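Local atomic coordinates of pullulanase (Klebsiella oxytoca, PDB entry 2YOC), a protein that hydrolyses alpha-1,6-glucosidic linkages in pullulan and related branched alpha-glucans, and is a substrate of the type 2 secretion system. Residues B[739-744]-B[755-760]; B[823-828]-B[869-874]; B[830-835]-B[913-918]; B[834-839]-B[919-924]. All coordinates share one frame; numbering follows the deposited sequence.

Contact 1: B[739-744]-B[755-760]; sequences ALRQNQ and NELASL
Q742, in the last turn of the short helix 739-742, comes closest to A758, their CA atoms 4.3 Å apart, where the type I turn N755-A758 meets the helix end. R741 contributes the largest share of the contact. Its CG is turned anti to the backbone N (chi1 176°) and the chain bends at chi2, bringing the guanidinium to E756. The two form a side-on salt bridge through two nitrogens: NE bonds E756 OE2 at 2.7 Å and NH2 bonds E756 OE1, also at 2.7 Å. Both oxygens lie close to the guanidinium plane, but the carboxylate is tilted 31° against it, and OE2 is met from above its own plane. N755 CB sits over one guanidinium face, offset toward the rim, while L757 CD1 packs on R741 CG, 3.7 Å away. The amide of N755 points back at the helix end: ND2 reaches R741 O at 2.8 Å, nearly straight at the N-H though above the carbonyl plane, and also bonds K833 O. The Q744 amide stacks on that of N755, and Q744 OE1 takes a weak bond from N755 N. L760 CD1 lies against the backbone at Q744 N, 3.5 Å away. R741 NH1 turns to Y832 O and A834 O, tying further chain pieces together. The salt bridge and the N755 amide thus join the end of helix 739-742 to the type I turn before helix 762-776.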
loop_
_atom_site.group_PDB
_atom_site.type_symbol
_atom_site.label_atom_id
_atom_site.label_comp_id
_atom_site.label_asym_id
_atom_site.label_seq_id
_atom_site.Cartn_x
_atom_site.Cartn_y
_atom_site.Cartn_z
ATOM N N ALA B 739 15.942 24.597 -3.141
ATOM C CA ALA B 739 15.785 23.149 -2.885
ATOM C C ALA B 739 17.002 22.607 -2.101
ATOM O O ALA B 739 16.850 21.731 -1.248
ATOM C CB ALA B 739 15.642 22.401 -4.195
ATOM N N LEU B 740 18.194 23.183 -2.357
ATOM C CA LEU B 740 19.430 22.856 -1.654
ATOM C C LEU B 740 19.352 23.155 -0.139
ATOM O O LEU B 740 20.131 22.598 0.639
ATOM C CB LEU B 740 20.625 23.584 -2.286
ATOM C CG LEU B 740 21.075 23.094 -3.660
ATOM C CD1 LEU B 740 22.152 24.002 -4.227
ATOM C CD2 LEU B 740 21.615 21.680 -3.592
ATOM N N ARG B 741 18.410 24.032 0.269
ATOM C CA ARG B 741 18.170 24.390 1.666
ATOM C C ARG B 741 16.895 23.696 2.185
ATOM O O ARG B 741 16.910 23.119 3.268
ATOM C CB ARG B 741 18.084 25.911 1.808
ATOM C CG ARG B 741 17.748 26.382 3.204
ATOM C CD ARG B 741 18.545 27.616 3.546
ATOM N NE ARG B 741 18.295 28.069 4.913
ATOM C CZ ARG B 741 18.880 27.577 5.999
ATOM N NH1 ARG B 741 19.731 26.565 5.904
ATOM N NH2 ARG B 741 18.590 28.066 7.193
ATOM N N GLN B 742 15.823 23.735 1.384
ATOM C CA GLN B 742 14.509 23.144 1.644
ATOM C C GLN B 742 14.524 21.650 1.903
ATOM O O GLN B 742 13.665 21.171 2.645
ATOM C CB GLN B 742 13.611 23.339 0.421
ATOM C CG GLN B 742 12.963 24.689 0.277
ATOM C CD GLN B 742 11.885 24.527 -0.747
ATOM O OE1 GLN B 742 12.124 24.087 -1.889
ATOM N NE2 GLN B 742 10.660 24.785 -0.326
ATOM N N ASN B 743 15.394 20.901 1.194
ATOM C CA ASN B 743 15.475 19.445 1.304
ATOM C C ASN B 743 16.507 19.024 2.356
ATOM O O ASN B 743 17.600 18.556 2.016
ATOM C CB ASN B 743 15.764 18.805 -0.062
ATOM C CG ASN B 743 14.817 19.211 -1.159
ATOM O OD1 ASN B 743 13.592 19.264 -0.985
ATOM N ND2 ASN B 743 15.364 19.500 -2.328
ATOM N N GLN B 744 16.141 19.196 3.643
ATOM C CA GLN B 744 16.989 18.857 4.782
ATOM C C GLN B 744 17.150 17.339 4.909
ATOM O O GLN B 744 16.404 16.588 4.281
ATOM C CB GLN B 744 16.382 19.422 6.073
ATOM C CG GLN B 744 16.416 20.935 6.212
ATOM C CD GLN B 744 15.989 21.320 7.603
ATOM O OE1 GLN B 744 14.801 21.354 7.926
ATOM N NE2 GLN B 744 16.951 21.531 8.485
ATOM N N ASN B 755 14.931 24.539 9.085
ATOM C CA ASN B 755 15.465 25.818 8.646
ATOM C C ASN B 755 14.310 26.658 8.074
ATOM O O ASN B 755 13.266 26.103 7.713
ATOM C CB ASN B 755 16.603 25.612 7.640
ATOM C CG ASN B 755 16.272 24.876 6.354
ATOM O OD1 ASN B 755 15.192 25.003 5.766
ATOM N ND2 ASN B 755 17.260 24.176 5.819
ATOM N N GLU B 756 14.496 27.985 7.981
ATOM C CA GLU B 756 13.454 28.905 7.492
ATOM C C GLU B 756 12.775 28.559 6.171
ATOM O O GLU B 756 11.624 28.952 5.986
ATOM C CB GLU B 756 13.894 30.377 7.540
ATOM C CG GLU B 756 14.781 30.833 6.396
ATOM C CD GLU B 756 16.206 30.315 6.405
ATOM O OE1 GLU B 756 16.745 30.030 7.501
ATOM O OE2 GLU B 756 16.791 30.227 5.302
ATOM N N LEU B 757 13.459 27.815 5.276
ATOM C CA LEU B 757 12.892 27.454 3.968
ATOM C C LEU B 757 12.173 26.093 3.924
ATOM O O LEU B 757 11.388 25.846 3.002
ATOM C CB LEU B 757 13.943 27.566 2.836
ATOM C CG LEU B 757 14.818 28.834 2.753
ATOM C CD1 LEU B 757 15.620 28.839 1.477
ATOM C CD2 LEU B 757 13.997 30.086 2.770
ATOM N N ALA B 758 12.429 25.231 4.927
ATOM C CA ALA B 758 11.886 23.872 5.026
ATOM C C ALA B 758 10.357 23.787 5.103
ATOM O O ALA B 758 9.715 24.620 5.757
ATOM C CB ALA B 758 12.518 23.132 6.195
ATOM N N SER B 759 9.798 22.750 4.438
ATOM C CA SER B 759 8.364 22.428 4.359
ATOM C C SER B 759 8.142 20.880 4.383
ATOM O O SER B 759 7.075 20.382 3.975
ATOM C CB SER B 759 7.751 23.052 3.107
ATOM O OG SER B 759 8.572 22.838 1.969
ATOM N N LEU B 760 9.168 20.135 4.879
ATOM C CA LEU B 760 9.156 18.671 4.970
ATOM C C LEU B 760 8.175 18.206 6.025
ATOM O O LEU B 760 8.267 18.644 7.172
ATOM C CB LEU B 760 10.559 18.108 5.276
ATOM C CG LEU B 760 11.584 18.164 4.162
ATOM C CD1 LEU B 760 12.984 18.021 4.703
ATOM C CD2 LEU B 760 11.324 17.100 3.140
#

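Contact 2: B[823-828]-B[869-874]; sequences NQTLWD and LLRSKS
W827 receives L870 on one face of its indole: L870 CB stands 3.8 Å above the ring plane, toward the rim, and L870 CD2 lies 3.7 Å from W827 CE3. D828 OD1 lies in the plane at the indole edge, and Y898 meets the same ring edge-to-face. The other flat group, the guanidinium of R871, has K873 CE over one face, toward the rim, and is held by Q865 O and a salt bridge to D421. T825 OG1 donates to R871 O at 2.7 Å and accepts from D828 N at 3.3 Å, so a single hydroxyl caps the helix and ties down the loop. The carboxylate of D828 spans two loop residues: OD1 takes the S872 hydroxyl at 2.6 Å through its syn lone pair, and OD2 takes K873 N at 3.0 Å, on the syn side but well out of the carboxylate plane, and also F875 N. S872 OG accepts from S874 N, an ST turn. T825 CG2 rests on K873 CG at 3.7 Å. An N-capped first turn thus holds the loop that follows strand 860-864, the eighth strand of the parallel beta/alpha barrel, to the helix reached after its seventh.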
loop_
_atom_site.group_PDB
_atom_site.type_symbol
_atom_site.label_atom_id
_atom_site.label_comp_id
_atom_site.label_asym_id
_atom_site.label_seq_id
_atom_site.Cartn_x
_atom_site.Cartn_y
_atom_site.Cartn_z
ATOM N N ASN B 823 29.612 15.882 -6.520
ATOM C CA ASN B 823 28.604 16.561 -5.697
ATOM C C ASN B 823 29.178 17.281 -4.470
ATOM O O ASN B 823 30.388 17.182 -4.204
ATOM C CB ASN B 823 27.431 15.650 -5.352
ATOM C CG ASN B 823 26.619 15.319 -6.564
ATOM O OD1 ASN B 823 26.116 16.210 -7.279
ATOM N ND2 ASN B 823 26.502 14.033 -6.835
ATOM N N GLN B 824 28.322 18.027 -3.744
ATOM C CA GLN B 824 28.699 18.882 -2.598
ATOM C C GLN B 824 29.355 18.095 -1.449
ATOM O O GLN B 824 28.945 16.944 -1.194
ATOM C CB GLN B 824 27.465 19.620 -2.058
ATOM C CG GLN B 824 26.761 20.573 -3.013
ATOM C CD GLN B 824 25.736 19.984 -3.984
ATOM O OE1 GLN B 824 25.556 18.755 -4.146
ATOM N NE2 GLN B 824 25.064 20.874 -4.700
ATOM N N THR B 825 30.365 18.708 -0.744
ATOM C CA THR B 825 30.939 17.994 0.404
ATOM C C THR B 825 29.883 17.948 1.510
ATOM O O THR B 825 28.986 18.821 1.548
ATOM C CB THR B 825 32.241 18.600 0.959
ATOM O OG1 THR B 825 32.021 19.821 1.659
ATOM C CG2 THR B 825 33.338 18.708 -0.046
ATOM N N LEU B 826 29.983 16.939 2.410
ATOM C CA LEU B 826 29.057 16.797 3.532
ATOM C C LEU B 826 28.873 18.129 4.277
ATOM O O LEU B 826 27.726 18.554 4.469
ATOM C CB LEU B 826 29.501 15.677 4.479
ATOM C CG LEU B 826 28.599 15.399 5.664
ATOM C CD1 LEU B 826 27.147 15.088 5.225
ATOM C CD2 LEU B 826 29.192 14.312 6.548
ATOM N N TRP B 827 29.998 18.801 4.639
ATOM C CA TRP B 827 29.996 20.093 5.311
ATOM C C TRP B 827 29.222 21.123 4.506
ATOM O O TRP B 827 28.364 21.820 5.061
ATOM C CB TRP B 827 31.417 20.585 5.528
ATOM C CG TRP B 827 31.470 21.913 6.220
ATOM C CD1 TRP B 827 31.592 23.135 5.635
ATOM C CD2 TRP B 827 31.298 22.151 7.620
ATOM N NE1 TRP B 827 31.544 24.120 6.590
ATOM C CE2 TRP B 827 31.358 23.545 7.817
ATOM C CE3 TRP B 827 31.112 21.321 8.733
ATOM C CZ2 TRP B 827 31.252 24.127 9.087
ATOM C CZ3 TRP B 827 31.008 21.895 9.989
ATOM C CH2 TRP B 827 31.084 23.283 10.160
ATOM N N ASP B 828 29.523 21.228 3.196
ATOM C CA ASP B 828 28.838 22.174 2.326
ATOM C C ASP B 828 27.319 21.926 2.336
ATOM O O ASP B 828 26.545 22.861 2.540
ATOM C CB ASP B 828 29.478 22.206 0.923
ATOM C CG ASP B 828 30.869 22.857 0.862
ATOM O OD1 ASP B 828 31.385 23.266 1.923
ATOM O OD2 ASP B 828 31.438 22.951 -0.255
ATOM N N LEU B 869 38.041 16.321 8.483
ATOM C CA LEU B 869 38.548 17.686 8.602
ATOM C C LEU B 869 37.508 18.654 8.054
ATOM O O LEU B 869 37.854 19.670 7.449
ATOM C CB LEU B 869 39.895 17.849 7.872
ATOM C CG LEU B 869 41.025 16.854 8.241
ATOM C CD1 LEU B 869 42.248 17.061 7.374
ATOM C CD2 LEU B 869 41.381 16.901 9.719
ATOM N N LEU B 870 36.216 18.327 8.239
ATOM C CA LEU B 870 35.060 19.141 7.836
ATOM C C LEU B 870 35.189 19.729 6.427
ATOM O O LEU B 870 34.679 20.823 6.165
ATOM C CB LEU B 870 34.841 20.261 8.885
ATOM C CG LEU B 870 34.754 19.809 10.340
ATOM C CD1 LEU B 870 34.977 20.945 11.274
ATOM C CD2 LEU B 870 33.424 19.160 10.630
ATOM N N ARG B 871 35.880 19.002 5.525
ATOM C CA ARG B 871 36.180 19.442 4.161
ATOM C C ARG B 871 35.067 20.193 3.503
ATOM O O ARG B 871 33.906 19.766 3.535
ATOM C CB ARG B 871 36.673 18.300 3.252
ATOM C CG ARG B 871 37.296 18.771 1.938
ATOM C CD ARG B 871 37.576 17.609 1.018
ATOM N NE ARG B 871 38.215 18.022 -0.231
ATOM C CZ ARG B 871 38.747 17.176 -1.105
ATOM N NH1 ARG B 871 38.742 15.869 -0.860
ATOM N NH2 ARG B 871 39.332 17.629 -2.202
ATOM N N SER B 872 35.463 21.330 2.919
ATOM C CA SER B 872 34.647 22.236 2.144
ATOM C C SER B 872 35.301 22.505 0.776
ATOM O O SER B 872 36.517 22.403 0.619
ATOM C CB SER B 872 34.439 23.534 2.908
ATOM O OG SER B 872 33.714 24.478 2.136
ATOM N N LYS B 873 34.465 22.815 -0.214
ATOM C CA LYS B 873 34.829 23.153 -1.592
ATOM C C LYS B 873 34.190 24.530 -1.900
ATOM O O LYS B 873 34.071 24.929 -3.057
ATOM C CB LYS B 873 34.322 22.047 -2.559
ATOM C CG LYS B 873 35.160 20.783 -2.474
ATOM C CD LYS B 873 34.704 19.679 -3.412
ATOM C CE LYS B 873 35.524 18.416 -3.215
ATOM N NZ LYS B 873 35.143 17.350 -4.174
ATOM N N SER B 874 33.822 25.261 -0.831
ATOM C CA SER B 874 33.123 26.542 -0.857
ATOM C C SER B 874 31.955 26.551 -1.857
ATOM O O SER B 874 31.804 27.427 -2.718
ATOM C CB SER B 874 34.055 27.766 -0.837
ATOM O OG SER B 874 34.468 28.268 -2.097
#

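Contact 3: B[830-835]-B[913-918]; sequences ISYKAS and EVITRV
Y832 and V918 bring the two helices nearest each other, with CA atoms 6.0 Å apart; Y832 lies in the closing turn of helix 826-833, which leaves helical geometry at A834, whereas 913-918 is helical throughout. V918 points its side chain at the end of the other helix: CB lies 3.4 Å from S831 O, and CG1 lies 3.9 Å from Y832 O. Both carbonyls meet only carbon of segment 913-918. Y832 supplies the side chain that reaches across. Its CB leaves the backbone on the side away from helix 912-919, and with CG opposite the carbonyl carbon (chi1 -88°) the ring swings back until its far end reaches that helix. The three residues that receive it, V914, I915 and V918, are spaced as neighbours on one helix face, and the contact is one of buried helix packing. It joins a helix following the seventh strand of the parallel beta/alpha barrel to the short helix 912-919, which belongs to the sequence region of the pullulanase-type C-terminal family. Contacts run along one side of the ring, from CD1 to the hydroxyl. V918 CG2 lies 4.0 Å from Y832 CD1, and V914 CG1 lies 3.9 Å from the same atom, its side chain crossing the tyrosine at about a right angle. I915 takes the outer end, its CG1 3.8 Å from Y832 CE1 and 3.4 Å from Y832 OH, with CD1 beside the hydroxyl too. F875 meets the ring with planes inclined at about 50°, and L740 of helix 739-742 also touches it.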
loop_
_atom_site.group_PDB
_atom_site.type_symbol
_atom_site.label_atom_id
_atom_site.label_comp_id
_atom_site.label_asym_id
_atom_site.label_seq_id
_atom_site.Cartn_x
_atom_site.Cartn_y
_atom_site.Cartn_z
ATOM N N ILE B 830 25.560 20.512 4.803
ATOM C CA ILE B 830 25.069 20.927 6.118
ATOM C C ILE B 830 24.938 22.458 6.121
ATOM O O ILE B 830 23.868 22.963 6.474
ATOM C CB ILE B 830 25.914 20.354 7.298
ATOM C CG1 ILE B 830 25.826 18.813 7.343
ATOM C CG2 ILE B 830 25.533 20.979 8.674
ATOM C CD1 ILE B 830 26.975 18.140 8.107
ATOM N N SER B 831 25.974 23.184 5.634
ATOM C CA SER B 831 25.958 24.650 5.510
ATOM C C SER B 831 24.713 25.131 4.735
ATOM O O SER B 831 24.037 26.051 5.190
ATOM C CB SER B 831 27.250 25.152 4.877
ATOM O OG SER B 831 28.367 24.688 5.623
ATOM N N TYR B 832 24.348 24.437 3.652
ATOM C CA TYR B 832 23.134 24.725 2.875
ATOM C C TYR B 832 21.841 24.379 3.646
ATOM O O TYR B 832 20.833 25.070 3.498
ATOM C CB TYR B 832 23.101 23.847 1.612
ATOM C CG TYR B 832 23.774 24.364 0.361
ATOM C CD1 TYR B 832 23.563 25.667 -0.082
ATOM C CD2 TYR B 832 24.480 23.504 -0.474
ATOM C CE1 TYR B 832 24.131 26.128 -1.271
ATOM C CE2 TYR B 832 25.029 23.947 -1.675
ATOM C CZ TYR B 832 24.850 25.259 -2.075
ATOM O OH TYR B 832 25.409 25.684 -3.258
ATOM N N LYS B 833 21.856 23.250 4.400
ATOM C CA LYS B 833 20.662 22.681 5.047
ATOM C C LYS B 833 20.364 22.952 6.548
ATOM O O LYS B 833 19.203 22.810 6.955
ATOM C CB LYS B 833 20.547 21.179 4.723
ATOM C CG LYS B 833 20.154 20.873 3.291
ATOM C CD LYS B 833 20.625 19.488 2.846
ATOM C CE LYS B 833 20.976 19.440 1.378
ATOM N NZ LYS B 833 19.783 19.509 0.484
ATOM N N ALA B 834 21.387 23.291 7.361
ATOM C CA ALA B 834 21.217 23.517 8.803
ATOM C C ALA B 834 20.465 24.797 9.150
ATOM O O ALA B 834 20.614 25.808 8.453
ATOM C CB ALA B 834 22.564 23.490 9.511
ATOM N N SER B 835 19.664 24.752 10.240
ATOM C CA SER B 835 18.899 25.910 10.727
ATOM C C SER B 835 19.867 26.979 11.213
ATOM O O SER B 835 20.940 26.640 11.719
ATOM C CB SER B 835 17.953 25.509 11.860
ATOM O OG SER B 835 17.208 26.609 12.357
ATOM N N GLU B 913 22.458 32.859 -4.878
ATOM C CA GLU B 913 21.483 33.471 -3.964
ATOM C C GLU B 913 21.298 32.642 -2.678
ATOM O O GLU B 913 21.128 33.200 -1.591
ATOM C CB GLU B 913 20.134 33.674 -4.676
ATOM C CG GLU B 913 20.113 34.854 -5.636
ATOM C CD GLU B 913 18.871 34.936 -6.513
ATOM O OE1 GLU B 913 18.793 34.177 -7.507
ATOM O OE2 GLU B 913 17.985 35.772 -6.218
ATOM N N VAL B 914 21.340 31.308 -2.819
ATOM C CA VAL B 914 21.221 30.343 -1.721
ATOM C C VAL B 914 22.519 30.372 -0.917
ATOM O O VAL B 914 22.473 30.431 0.311
ATOM C CB VAL B 914 20.873 28.933 -2.259
ATOM C CG1 VAL B 914 20.590 27.954 -1.125
ATOM C CG2 VAL B 914 19.673 29.014 -3.175
ATOM N N ILE B 915 23.666 30.367 -1.618
ATOM C CA ILE B 915 24.990 30.433 -1.012
ATOM C C ILE B 915 25.070 31.687 -0.139
ATOM O O ILE B 915 25.346 31.556 1.050
ATOM C CB ILE B 915 26.127 30.351 -2.077
ATOM C CG1 ILE B 915 26.207 28.931 -2.702
ATOM C CG2 ILE B 915 27.484 30.771 -1.486
ATOM C CD1 ILE B 915 26.718 28.858 -4.135
ATOM N N THR B 916 24.754 32.875 -0.693
ATOM C CA THR B 916 24.819 34.120 0.097
ATOM C C THR B 916 23.965 34.097 1.387
ATOM O O THR B 916 24.430 34.516 2.456
ATOM C CB THR B 916 24.667 35.378 -0.773
ATOM O OG1 THR B 916 23.573 35.203 -1.669
ATOM C CG2 THR B 916 25.938 35.708 -1.552
ATOM N N ARG B 917 22.754 33.521 1.285
ATOM C CA ARG B 917 21.797 33.338 2.379
ATOM C C ARG B 917 22.393 32.490 3.532
ATOM O O ARG B 917 22.123 32.768 4.705
ATOM C CB ARG B 917 20.521 32.658 1.813
ATOM C CG ARG B 917 19.432 32.287 2.824
ATOM C CD ARG B 917 18.316 31.444 2.234
ATOM N NE ARG B 917 17.374 32.239 1.434
ATOM C CZ ARG B 917 17.332 32.288 0.103
ATOM N NH1 ARG B 917 18.185 31.576 -0.623
ATOM N NH2 ARG B 917 16.441 33.057 -0.511
ATOM N N VAL B 918 23.209 31.469 3.183
ATOM C CA VAL B 918 23.753 30.511 4.138
ATOM C C VAL B 918 25.218 30.702 4.549
ATOM O O VAL B 918 25.600 30.300 5.651
ATOM C CB VAL B 918 23.457 29.045 3.697
ATOM C CG1 VAL B 918 21.971 28.846 3.364
ATOM C CG2 VAL B 918 24.351 28.606 2.530
#

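Contact 4: B[834-839]-B[919-924]; sequences ASQEAD and KEMVAT
M921, present as selenomethionine, fills the close-packed part of this contact, and its methyl CE lies 3.4 Å from A834 O. Its CG stands opposite the carbonyl carbon (chi1 -66°), and a bend at chi3 turns the methyl inward, toward the end of helix 826-833, while SE lies beside exposed Q836. The backbone approach is wider, 6.0 Å between the CA atoms of Q836 and M921, so the M921 side chain does the bridging. On this buried side R843 of helix 840-855 lies against M921, V922 and A834 and bonds the carbonyls of S835 and A838. Toward solvent the contact loosens. The extended chain of Q836 crosses M921 at about a right angle, with Q836 NE2 4.0 Å from SE and CB and CG 4.2 Å away. V922 touches mainly backbone, its CG2 3.9 Å from the CA of exposed D839 and 4.0 Å from A838 O. A type I turn, S835-A838, shapes the first segment, closed by A838 N to S835 O at 2.8 Å, and D839 then takes the N-cap position of helix 840-855. Two interhelical connections therefore meet here by van der Waals packing: the turn linking helices 826-833 and 840-855 packs against the loop that leads from helix 912-919 to helix 927-945.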
loop_
_atom_site.group_PDB
_atom_site.type_symbol
_atom_site.label_atom_id
_atom_site.label_comp_id
_atom_site.label_asym_id
_atom_site.label_seq_id
_atom_site.Cartn_x
_atom_site.Cartn_y
_atom_site.Cartn_z
ATOM N N ALA B 834 21.387 23.291 7.361
ATOM C CA ALA B 834 21.217 23.517 8.803
ATOM C C ALA B 834 20.465 24.797 9.150
ATOM O O ALA B 834 20.614 25.808 8.453
ATOM C CB ALA B 834 22.564 23.490 9.511
ATOM N N SER B 835 19.664 24.752 10.240
ATOM C CA SER B 835 18.899 25.910 10.727
ATOM C C SER B 835 19.867 26.979 11.213
ATOM O O SER B 835 20.940 26.640 11.719
ATOM C CB SER B 835 17.953 25.509 11.860
ATOM O OG SER B 835 17.208 26.609 12.357
ATOM N N GLN B 836 19.479 28.265 11.058
ATOM C CA GLN B 836 20.260 29.430 11.493
ATOM C C GLN B 836 20.694 29.261 12.964
ATOM O O GLN B 836 21.752 29.755 13.359
ATOM C CB GLN B 836 19.442 30.732 11.300
ATOM C CG GLN B 836 20.287 32.018 11.290
ATOM C CD GLN B 836 19.570 33.215 10.714
ATOM O OE1 GLN B 836 19.296 34.183 11.425
ATOM N NE2 GLN B 836 19.334 33.227 9.402
ATOM N N GLU B 837 19.883 28.495 13.734
ATOM C CA GLU B 837 20.031 28.157 15.150
ATOM C C GLU B 837 21.188 27.200 15.423
ATOM O O GLU B 837 21.719 27.184 16.536
ATOM C CB GLU B 837 18.714 27.562 15.696
ATOM C CG GLU B 837 17.608 28.588 15.904
ATOM C CD GLU B 837 16.384 28.134 16.683
ATOM O OE1 GLU B 837 15.940 26.977 16.488
ATOM O OE2 GLU B 837 15.836 28.960 17.452
ATOM N N ALA B 838 21.564 26.389 14.431
ATOM C CA ALA B 838 22.650 25.446 14.621
ATOM C C ALA B 838 24.037 26.111 14.566
ATOM O O ALA B 838 24.527 26.477 13.494
ATOM C CB ALA B 838 22.534 24.306 13.626
ATOM N N ASP B 839 24.639 26.297 15.753
ATOM C CA ASP B 839 25.965 26.896 15.943
ATOM C C ASP B 839 27.063 25.945 15.491
ATOM O O ASP B 839 26.818 24.738 15.394
ATOM C CB ASP B 839 26.177 27.272 17.416
ATOM C CG ASP B 839 25.745 26.199 18.401
ATOM O OD1 ASP B 839 24.505 26.025 18.592
ATOM O OD2 ASP B 839 26.638 25.539 18.991
ATOM N N LYS B 919 26.036 31.243 3.636
ATOM C CA LYS B 919 27.478 31.398 3.773
ATOM C C LYS B 919 27.915 31.961 5.114
ATOM O O LYS B 919 28.752 31.361 5.796
ATOM C CB LYS B 919 28.039 32.215 2.595
ATOM C CG LYS B 919 29.526 32.013 2.331
ATOM C CD LYS B 919 29.932 32.526 0.960
ATOM C CE LYS B 919 30.025 34.039 0.850
ATOM N NZ LYS B 919 30.681 34.466 -0.418
ATOM N N GLU B 920 27.321 33.096 5.506
ATOM C CA GLU B 920 27.692 33.776 6.738
ATOM C C GLU B 920 26.926 33.324 7.985
ATOM O O GLU B 920 27.251 33.791 9.084
ATOM C CB GLU B 920 27.695 35.303 6.537
ATOM C CG GLU B 920 28.936 35.834 5.819
ATOM C CD GLU B 920 29.124 35.431 4.365
ATOM O OE1 GLU B 920 28.184 35.625 3.557
ATOM O OE2 GLU B 920 30.217 34.911 4.040
HETATM N N MSE B 921 25.964 32.370 7.837
HETATM C CA MSE B 921 25.170 31.866 8.970
HETATM C C MSE B 921 26.015 31.401 10.148
HETATM O O MSE B 921 25.689 31.724 11.296
HETATM C CB MSE B 921 24.155 30.803 8.558
HETATM C CG MSE B 921 23.071 31.350 7.657
HETATM SE SE MSE B 921 21.457 30.297 7.679
HETATM C CE MSE B 921 22.279 28.517 7.209
ATOM N N VAL B 922 27.130 30.705 9.865
ATOM C CA VAL B 922 28.034 30.275 10.917
ATOM C C VAL B 922 29.516 30.415 10.571
ATOM O O VAL B 922 29.890 30.341 9.401
ATOM C CB VAL B 922 27.621 28.946 11.612
ATOM C CG1 VAL B 922 28.504 27.768 11.192
ATOM C CG2 VAL B 922 27.580 29.107 13.136
ATOM N N ALA B 923 30.344 30.652 11.614
ATOM C CA ALA B 923 31.799 30.821 11.576
ATOM C C ALA B 923 32.514 29.687 10.854
ATOM O O ALA B 923 32.001 28.565 10.819
ATOM C CB ALA B 923 32.335 30.937 12.994
ATOM N N THR B 924 33.704 29.972 10.287
ATOM C CA THR B 924 34.513 28.971 9.576
ATOM C C THR B 924 35.326 28.159 10.596
ATOM O O THR B 924 35.935 28.759 11.494
ATOM C CB THR B 924 35.367 29.643 8.477
ATOM O OG1 THR B 924 34.506 30.440 7.659
ATOM C CG2 THR B 924 36.122 28.644 7.589
#

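How the contacts relate
The four contacts cluster on one side of the molecule. Contact 1 comes first along the chain and closes before the others open, while contact 2 interlaces with contacts 3 and 4. Helix 826-833 links contacts 2 to 4: contact 2 uses its start, contact 3 its end, and contact 4 the connection that follows, sharing A834 and S835 with contact 3. Contact 1 is joined to the helix end by R741 and N755. Centres of contacts 3 and 4 lie about 8 Å apart, those of contacts 1 and 3 about 10 Å, and those of contacts 1 and 2 about 18 Å. Together they join the outer helices and loops of the beta/alpha barrel to helix 912-919 of the C-terminal family region.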